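Local coordinates for protein DMSP lyase (Ruegeria pomeroyi, PDB 5CU1) that belongs to a lyase family of the cupin clan and binds an iron(III) ion within its cupin beta-barrel, at residues E63-L68 with D186-A191. Numbering follows the deposited sequence.
Sequences ESDPDL and DRPFMA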
loop_
_atom_site.group_PDB
_atom_site.type_symbol
_atom_site.label_atom_id
_atom_site.label_comp_id
_atom_site.label_asym_id
_atom_site.label_seq_id
_atom_site.Cartn_x
_atom_site.Cartn_y
_atom_site.Cartn_z
ATOM N N GLU A 63 -11.563 4.704 6.244
ATOM C CA GLU A 63 -12.581 4.234 7.047
ATOM C C GLU A 63 -14.062 4.545 6.686
ATOM O O GLU A 63 -14.870 3.773 6.736
ATOM C CB GLU A 63 -12.196 4.267 8.448
ATOM C CG GLU A 63 -11.991 5.526 9.160
ATOM C CD GLU A 63 -11.098 5.450 10.336
ATOM O OE1 GLU A 63 -11.213 6.247 11.130
ATOM O OE2 GLU A 63 -10.217 4.658 10.415
ATOM N N SER A 64 -14.236 5.702 6.225
ATOM C CA SER A 64 -15.346 6.192 5.641
ATOM C C SER A 64 -15.835 5.791 4.265
ATOM O O SER A 64 -16.893 5.785 4.129
ATOM C CB SER A 64 -15.241 7.686 5.693
ATOM O OG SER A 64 -16.482 8.121 5.804
ATOM N N ASP A 65 -14.983 5.579 3.298
ATOM C CA ASP A 65 -15.293 5.271 1.897
ATOM C C ASP A 65 -16.334 4.131 1.670
ATOM O O ASP A 65 -16.255 3.138 2.140
ATOM C CB ASP A 65 -14.014 5.057 1.192
ATOM C CG ASP A 65 -13.958 5.585 -0.104
ATOM O OD1 ASP A 65 -14.901 5.409 -0.761
ATOM O OD2 ASP A 65 -12.847 6.020 -0.466
ATOM N N PRO A 66 -17.455 4.574 0.986
ATOM C CA PRO A 66 -18.521 3.601 0.805
ATOM C C PRO A 66 -18.409 2.649 -0.406
ATOM O O PRO A 66 -19.247 1.841 -0.539
ATOM C CB PRO A 66 -19.718 4.502 0.771
ATOM C CG PRO A 66 -19.337 5.421 -0.070
ATOM C CD PRO A 66 -18.087 5.874 0.467
ATOM N N ASP A 67 -17.347 2.786 -1.161
ATOM C CA ASP A 67 -17.143 2.366 -2.440
ATOM C C ASP A 67 -15.890 1.618 -2.639
ATOM O O ASP A 67 -15.458 1.512 -3.595
ATOM C CB ASP A 67 -17.248 3.619 -3.223
ATOM C CG ASP A 67 -17.358 3.488 -4.632
ATOM O OD1 ASP A 67 -17.965 2.686 -5.308
ATOM O OD2 ASP A 67 -16.818 4.343 -5.125
ATOM N N LEU A 68 -15.360 1.091 -1.606
ATOM C CA LEU A 68 -14.277 0.092 -1.599
ATOM C C LEU A 68 -14.818 -1.410 -1.627
ATOM O O LEU A 68 -14.674 -2.103 -0.783
ATOM C CB LEU A 68 -13.361 0.336 -0.427
ATOM C CG LEU A 68 -12.377 1.376 -0.303
ATOM C CD1 LEU A 68 -11.952 1.542 1.054
ATOM C CD2 LEU A 68 -11.316 1.337 -1.268
ATOM N N ASP A 186 -13.490 7.823 -10.782
ATOM C CA ASP A 186 -14.654 7.964 -9.894
ATOM C C ASP A 186 -14.722 6.892 -8.819
ATOM O O ASP A 186 -15.594 6.937 -7.951
ATOM C CB ASP A 186 -15.950 7.954 -10.708
ATOM C CG ASP A 186 -16.137 6.673 -11.503
ATOM O OD1 ASP A 186 -15.161 6.207 -12.118
ATOM O OD2 ASP A 186 -17.263 6.135 -11.519
ATOM N N ARG A 187 -13.795 5.934 -8.889
ATOM C CA ARG A 187 -13.668 4.868 -7.894
ATOM C C ARG A 187 -12.425 5.040 -7.017
ATOM O O ARG A 187 -11.414 5.541 -7.475
ATOM C CB ARG A 187 -13.597 3.506 -8.585
ATOM C CG ARG A 187 -14.609 3.273 -9.702
ATOM C CD ARG A 187 -15.979 2.917 -9.151
ATOM N NE ARG A 187 -15.872 2.049 -7.989
ATOM C CZ ARG A 187 -15.643 0.743 -8.051
ATOM N NH1 ARG A 187 -15.497 0.150 -9.233
ATOM N NH2 ARG A 187 -15.555 0.033 -6.927
ATOM N N PRO A 188 -12.508 4.631 -5.748
ATOM C CA PRO A 188 -11.312 4.471 -4.904
ATOM C C PRO A 188 -10.681 3.102 -5.092
ATOM O O PRO A 188 -11.250 2.271 -5.805
ATOM C CB PRO A 188 -11.861 4.608 -3.485
ATOM C CG PRO A 188 -13.281 4.079 -3.607
ATOM C CD PRO A 188 -13.752 4.575 -4.958
ATOM N N PHE A 189 -9.515 2.883 -4.490
ATOM C CA PHE A 189 -8.969 1.528 -4.351
ATOM C C PHE A 189 -8.194 1.397 -3.055
ATOM O O PHE A 189 -7.755 2.389 -2.457
ATOM C CB PHE A 189 -8.072 1.130 -5.543
ATOM C CG PHE A 189 -6.657 1.656 -5.461
ATOM C CD1 PHE A 189 -5.632 0.863 -4.994
ATOM C CD2 PHE A 189 -6.358 2.944 -5.862
ATOM C CE1 PHE A 189 -4.338 1.347 -4.912
ATOM C CE2 PHE A 189 -5.069 3.424 -5.787
ATOM C CZ PHE A 189 -4.059 2.620 -5.307
ATOM N N MET A 190 -8.058 0.151 -2.620
ATOM C CA MET A 190 -7.089 -0.230 -1.603
ATOM C C MET A 190 -6.232 -1.342 -2.178
ATOM O O MET A 190 -6.740 -2.207 -2.902
ATOM C CB MET A 190 -7.784 -0.697 -0.332
ATOM C CG MET A 190 -6.843 -1.289 0.681
ATOM S SD MET A 190 -7.684 -2.118 2.026
ATOM C CE MET A 190 -8.902 -0.885 2.457
ATOM N N ALA A 191 -4.936 -1.322 -1.876
ATOM C CA ALA A 191 -4.038 -2.389 -2.321
ATOM C C ALA A 191 -3.123 -2.844 -1.217
ATOM O O ALA A 191 -2.777 -2.080 -0.323
ATOM C CB ALA A 191 -3.197 -1.937 -3.526
#
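The ring of Pro-188 packs against Asp-65, Asp-67 and Leu-68. Pro-188 CB lies 3.5 Å from Asp-65 OD2. Its CD comes within 3.1 Å of Asp-67 OD2. A proline suits this place: CD, bonded to the imide nitrogen and so probably slightly polarised, can rest against a carboxylate oxygen, while CB and CG make van der Waals contacts, and the residue offers no competing N-H.

Asp-67 also forms a salt bridge with Arg-187, whose long chain lets the guanidinium reach across. With CG anti to the backbone N (chi1 -167°), the carboxylate is carried toward the arginine, and Asp-67 OD1 accepts a weak, bent hydrogen bond from Arg-187 NE at 3.5 Å. The two charged planes are turned 45° apart, so the groups do not pair flat through two parallel bonds. Bends at chi2 and chi3 fold the arginine chain back toward this loop. The backbone O of Asp-67 lies in the guanidinium plane, 3.6 Å from Arg-187 NH2, but the contact buries NH2 without a hydrogen-bonding partner.

Leu-68 supplies the apolar part, and its two branches let it serve two neighbours. CD2 packs on Pro-188 CB and on the backbone where Phe-189 joins Met-190, with Leu-68 CD2 3.6 Å from Phe-189 C. Leu-68 CD1 meets Met-190 CE at 4.1 Å; the unbranched methionine is long enough to reach it, and the two side chains cross at about a right angle.

Farther out, Tyr-129 of strand 124-130 touches Leu-68 and Pro-188, and Phe-80 of helix 74-83 touches Met-190. Backbone bonds to Met-130 and Leu-150 set strand 189-196 between its antiparallel neighbours. The loop after helix 57-64 thereby joins the helical N-terminal part to a central strand of the cupin beta-barrel.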